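Local coordinates for protein putative phosphoglycolate phosphatase (Lactobacillus delbrueckii, PDB 2HI0) that probably acts as a phosphoglycolate phosphatase of the haloacid dehalogenase (HAD) hydrolase family, removing phosphate from 2-phosphoglycolate, at residues A[205-210]-A[224-229]; A[2-7]-A[184-189]. All blocks are in the same frame, centred on the assembly; numbering follows the deposited sequence.

Contact 1 of 2, residues A[205-210]-A[224-229]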
# COMPACT_ATOMS: atom_id res chain seq x y z
N GLU A 205 -7.45 -13.25 1.05
CA GLU A 205 -6.73 -12.10 1.64
C GLU A 205 -6.43 -12.30 3.12
O GLU A 205 -7.23 -12.85 3.87
CB GLU A 205 -7.51 -10.77 1.43
CG GLU A 205 -6.69 -9.49 1.47
CD GLU A 205 -6.75 -8.68 2.79
OE1 GLU A 205 -7.39 -9.08 3.81
OE2 GLU A 205 -6.12 -7.58 2.77
N ILE A 206 -5.25 -11.87 3.53
CA ILE A 206 -4.85 -11.81 4.92
C ILE A 206 -4.56 -10.33 5.22
O ILE A 206 -3.90 -9.63 4.39
CB ILE A 206 -3.57 -12.67 5.15
CG1 ILE A 206 -3.83 -14.13 4.87
CG2 ILE A 206 -3.02 -12.43 6.57
CD1 ILE A 206 -2.52 -14.95 4.71
N ALA A 207 -5.11 -9.85 6.33
CA ALA A 207 -4.90 -8.48 6.77
C ALA A 207 -3.90 -8.43 7.93
O ALA A 207 -3.89 -9.31 8.78
CB ALA A 207 -6.27 -7.81 7.21
N VAL A 208 -3.03 -7.43 7.95
CA VAL A 208 -2.04 -7.24 9.01
C VAL A 208 -2.47 -6.01 9.83
O VAL A 208 -3.06 -5.08 9.30
CB VAL A 208 -0.59 -7.11 8.42
CG1 VAL A 208 -0.34 -8.30 7.49
CG2 VAL A 208 -0.33 -5.75 7.70
N ASN A 209 -2.15 -6.02 11.12
CA ASN A 209 -2.60 -4.94 12.02
C ASN A 209 -1.50 -3.88 12.30
O ASN A 209 -1.69 -2.98 13.12
CB ASN A 209 -3.15 -5.52 13.34
CG ASN A 209 -2.05 -5.77 14.37
OD1 ASN A 209 -0.92 -6.07 14.03
ND2 ASN A 209 -2.39 -5.62 15.64
N TRP A 210 -0.34 -4.03 11.67
CA TRP A 210 0.78 -3.14 11.97
C TRP A 210 0.92 -2.03 10.93
O TRP A 210 1.94 -1.29 10.96
CB TRP A 210 2.09 -3.93 12.12
CG TRP A 210 2.47 -4.77 10.97
CD1 TRP A 210 3.13 -4.37 9.86
CD2 TRP A 210 2.27 -6.18 10.85
NE1 TRP A 210 3.32 -5.43 9.01
CE2 TRP A 210 2.83 -6.56 9.61
CE3 TRP A 210 1.64 -7.15 11.64
CZ2 TRP A 210 2.79 -7.89 9.18
CZ3 TRP A 210 1.64 -8.41 11.25
CH2 TRP A 210 2.19 -8.80 10.00
N THR A 224 -11.18 -10.88 7.13
CA THR A 224 -11.58 -12.09 7.83
C THR A 224 -10.47 -12.79 8.60
O THR A 224 -10.77 -13.45 9.59
CB THR A 224 -12.23 -13.12 6.87
OG1 THR A 224 -11.31 -13.47 5.83
CG2 THR A 224 -13.51 -12.55 6.27
N VAL A 225 -9.24 -12.71 8.11
CA VAL A 225 -8.05 -13.18 8.83
C VAL A 225 -7.18 -11.95 9.09
O VAL A 225 -6.77 -11.26 8.17
CB VAL A 225 -7.26 -14.21 8.03
CG1 VAL A 225 -5.99 -14.56 8.78
CG2 VAL A 225 -8.11 -15.48 7.79
N ILE A 226 -6.94 -11.66 10.37
CA ILE A 226 -6.12 -10.51 10.74
C ILE A 226 -5.01 -11.02 11.64
O ILE A 226 -5.29 -11.69 12.64
CB ILE A 226 -6.91 -9.36 11.44
CG1 ILE A 226 -8.08 -8.86 10.57
CG2 ILE A 226 -5.99 -8.16 11.75
CD1 ILE A 226 -9.03 -7.90 11.33
N VAL A 227 -3.77 -10.74 11.29
CA VAL A 227 -2.62 -11.25 12.05
C VAL A 227 -1.87 -10.07 12.65
O VAL A 227 -1.91 -8.96 12.10
CB VAL A 227 -1.72 -12.13 11.13
CG1 VAL A 227 -2.46 -13.37 10.59
CG2 VAL A 227 -1.15 -11.32 9.96
N ASP A 228 -1.15 -10.30 13.74
CA ASP A 228 -0.39 -9.20 14.37
C ASP A 228 1.12 -9.45 14.57
O ASP A 228 1.80 -8.62 15.14
CB ASP A 228 -1.05 -8.74 15.67
CG ASP A 228 -1.07 -9.80 16.73
OD1 ASP A 228 -0.50 -10.89 16.54
OD2 ASP A 228 -1.68 -9.50 17.79
N THR A 229 1.63 -10.57 14.09
CA THR A 229 3.07 -10.72 13.97
C THR A 229 3.44 -11.34 12.64
O THR A 229 2.61 -12.02 12.04
CB THR A 229 3.66 -11.61 15.09
OG1 THR A 229 3.26 -12.95 14.87
CG2 THR A 229 3.17 -11.16 16.45
O HOH W 1 -8.64 -10.86 5.70
O HOH W 2 1.16 -5.66 15.63
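Glu205 only brushes Val225, but it shares a water with Thr224: the water accepts from Thr224 N and can donate to Glu205 O or OE1. At Ile206 the branch CG2 touches Val227 CG2 obliquely at 4.0 Å. Ala207 fixes the parallel register: its N gives a nearly straight bond to Val225 O (2.9 Å, 167° at the hydrogen), and its O accepts Val227 N at 2.9 Å. Val208 pairs with Val227, their side chains on one face of the sheet, while Ala207 and Ile226 share the other. The ladder weakens at its end, where Asn209 N reaches Val227 O at 3.1 Å with the hydrogen well off line (138°). Asn209 OD1 lies 3.1 Å from Asp228 CB, and a second water donates to both this oxygen and Asp228 O. With chi1 at 56°, Trp210 CG stands between its backbone N and carbonyl carbon, and the indole folds back over Val208 CB, turning an edge to the loop after strand 226-227 so that CZ3 lies 3.5 Å from Asp228 C. Trp210 NE1 bonds to Thr14 O, and the ring meets Phe112. With an alanine in its place, Thr14 O is likely to lose its indole donor, and a gap to open beside Asp228. The two strands belong to a beta-alpha-beta unit in which helix 215-220 meets Asn209 and Ile226; Ile206 and Val227 pack under helix 230-238, whose N-cap is Thr229, its OG1 accepting from Lys232 N, and strand 185-189 flanks strand 204-208.

Contact 2 of 2, residues A[2-7]-A[184-189]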
# COMPACT_ATOMS: atom_id res chain seq x y z
N MSE A 2 -0.04 -27.43 -0.84
CA MSE A 2 0.27 -26.09 -0.35
C MSE A 2 -0.99 -25.29 -0.29
O MSE A 2 -1.76 -25.27 -1.25
CB MSE A 2 1.26 -25.39 -1.28
CG MSE A 2 2.56 -26.15 -1.35
SE MSE A 2 3.80 -25.25 -2.52
CE MSE A 2 3.84 -23.61 -1.58
N LYS A 3 -1.21 -24.59 0.82
CA LYS A 3 -2.37 -23.74 0.90
C LYS A 3 -2.29 -22.67 -0.21
O LYS A 3 -3.25 -22.47 -0.94
CB LYS A 3 -2.53 -23.11 2.29
CG LYS A 3 -3.90 -22.49 2.47
CD LYS A 3 -4.15 -21.96 3.85
CE LYS A 3 -5.62 -21.50 3.88
NZ LYS A 3 -6.10 -21.12 5.25
N TYR A 4 -1.13 -21.99 -0.30
CA TYR A 4 -0.91 -20.96 -1.28
C TYR A 4 0.46 -21.20 -1.90
O TYR A 4 1.47 -21.36 -1.20
CB TYR A 4 -1.00 -19.56 -0.68
CG TYR A 4 -2.31 -19.26 -0.00
CD1 TYR A 4 -3.51 -19.26 -0.72
CD2 TYR A 4 -2.37 -19.04 1.37
CE1 TYR A 4 -4.72 -18.96 -0.09
CE2 TYR A 4 -3.58 -18.80 2.00
CZ TYR A 4 -4.75 -18.77 1.27
OH TYR A 4 -5.97 -18.52 1.89
N LYS A 5 0.49 -21.21 -3.24
CA LYS A 5 1.74 -21.29 -3.99
C LYS A 5 2.33 -19.88 -4.28
O LYS A 5 3.48 -19.77 -4.67
CB LYS A 5 1.48 -22.03 -5.31
CG LYS A 5 1.07 -23.47 -5.09
CD LYS A 5 0.81 -24.14 -6.43
CE LYS A 5 0.15 -25.51 -6.31
NZ LYS A 5 -0.42 -25.85 -7.67
N ALA A 6 1.54 -18.83 -4.09
CA ALA A 6 2.02 -17.45 -4.28
C ALA A 6 1.46 -16.55 -3.19
O ALA A 6 0.30 -16.65 -2.85
CB ALA A 6 1.66 -16.90 -5.67
N ALA A 7 2.31 -15.66 -2.66
CA ALA A 7 1.90 -14.65 -1.65
C ALA A 7 2.26 -13.31 -2.25
O ALA A 7 3.41 -13.07 -2.60
CB ALA A 7 2.63 -14.85 -0.28
N LYS A 184 -4.82 -20.45 -5.62
CA LYS A 184 -3.60 -20.78 -4.89
C LYS A 184 -2.78 -19.53 -4.61
O LYS A 184 -1.59 -19.63 -4.29
CB LYS A 184 -2.74 -21.82 -5.67
CG LYS A 184 -3.33 -23.27 -5.69
CD LYS A 184 -3.23 -23.96 -4.29
CE LYS A 184 -3.56 -25.43 -4.33
NZ LYS A 184 -3.82 -26.02 -2.97
N CYS A 185 -3.40 -18.36 -4.77
CA CYS A 185 -2.77 -17.08 -4.42
C CYS A 185 -3.41 -16.49 -3.15
O CYS A 185 -4.59 -16.69 -2.89
CB CYS A 185 -2.94 -16.05 -5.55
SG CYS A 185 -2.08 -16.43 -7.03
N VAL A 186 -2.63 -15.76 -2.35
CA VAL A 186 -3.20 -14.96 -1.27
C VAL A 186 -2.59 -13.53 -1.35
O VAL A 186 -1.44 -13.35 -1.73
CB VAL A 186 -2.98 -15.63 0.12
CG1 VAL A 186 -1.48 -15.74 0.45
CG2 VAL A 186 -3.72 -14.88 1.24
N TYR A 187 -3.42 -12.55 -1.07
CA TYR A 187 -2.99 -11.16 -1.06
C TYR A 187 -2.90 -10.73 0.40
O TYR A 187 -3.78 -11.04 1.19
CB TYR A 187 -3.98 -10.26 -1.83
CG TYR A 187 -3.37 -8.92 -2.16
CD1 TYR A 187 -2.60 -8.70 -3.31
CD2 TYR A 187 -3.46 -7.90 -1.24
CE1 TYR A 187 -1.98 -7.46 -3.52
CE2 TYR A 187 -2.85 -6.67 -1.46
CZ TYR A 187 -2.12 -6.46 -2.60
OH TYR A 187 -1.50 -5.22 -2.77
N ILE A 188 -1.87 -9.99 0.74
CA ILE A 188 -1.58 -9.61 2.14
C ILE A 188 -1.48 -8.09 2.18
O ILE A 188 -0.70 -7.50 1.45
CB ILE A 188 -0.29 -10.19 2.65
CG1 ILE A 188 -0.27 -11.74 2.52
CG2 ILE A 188 -0.01 -9.69 4.09
CD1 ILE A 188 0.58 -12.20 1.37
N GLY A 189 -2.27 -7.45 3.04
CA GLY A 189 -2.16 -5.98 3.13
C GLY A 189 -2.78 -5.40 4.40
O GLY A 189 -3.34 -6.14 5.20
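The Tyr4 ring carries Val186 on one face and Lys3 CG, offset toward the rim, on the opposite one, while Lys184 C lies in plane at an edge. Val186 CB stands 3.5 Å from the Tyr4 ring centroid and 2° off its normal, a well-centred CH-pi contact; the two side chains cross at about a right angle. This contact joins two inner, adjacent strands of the parallel Rossmann-like sheet of the HAD fold, 6-9 and 185-189, which lead respectively to Asp10 and Asp190, ligands of the bound sodium ion together with Asp12. The tyrosine hydroxyl bonds to Asp204, tying the ring to the entry of the next strand.

Lys184 O is gripped by two amides, Lys5 N at 2.8 Å and Ala6 N at 3.2 Å, both in the carbonyl plane. One step on, Val186 N donates to Ala6 O at 3.1 Å, the regular parallel pattern. Side chains alternate accordingly: Ala6 CB meets Cys185 SG at 4.0 Å on one face, and on the other Ala7 CB meets Ile188 CD1 at 3.7 Å and packs, less closely, against Val186 CG1. Val186 and Ile188 also touch Ile206 and Val208 of strand 204-208. At the outer end, the Lys184 chain bends at chi2 (-71°), then runs out extended past the backbone of Lys3, placing its ammonium where NZ donates to the carbonyl O of selenomethionine Met2 at 2.8 Å, tilted 20° from the carbonyl plane.

How the contacts relate
Both contacts pair parallel strands of one sheet, and they join directly: Ile206 N lies 2.9 Å from Tyr187 O and Ile206 O lies 3.0 Å from Gly189 N, both probable hydrogen bonds. The centres of the two contacts are about 13 Å apart. Contact 2 is the more buried, set between inner strands whose ends lead to the sodium ligands; contact 1 adds an edge strand, 226-227, and is only partly buried. Their chemistry differs with place: contact 2 has a valine over the face of a tyrosine and a carbonyl oxygen holding two amides, whereas contact 1 uses waters at both ends and a tryptophan edge at the strand exit.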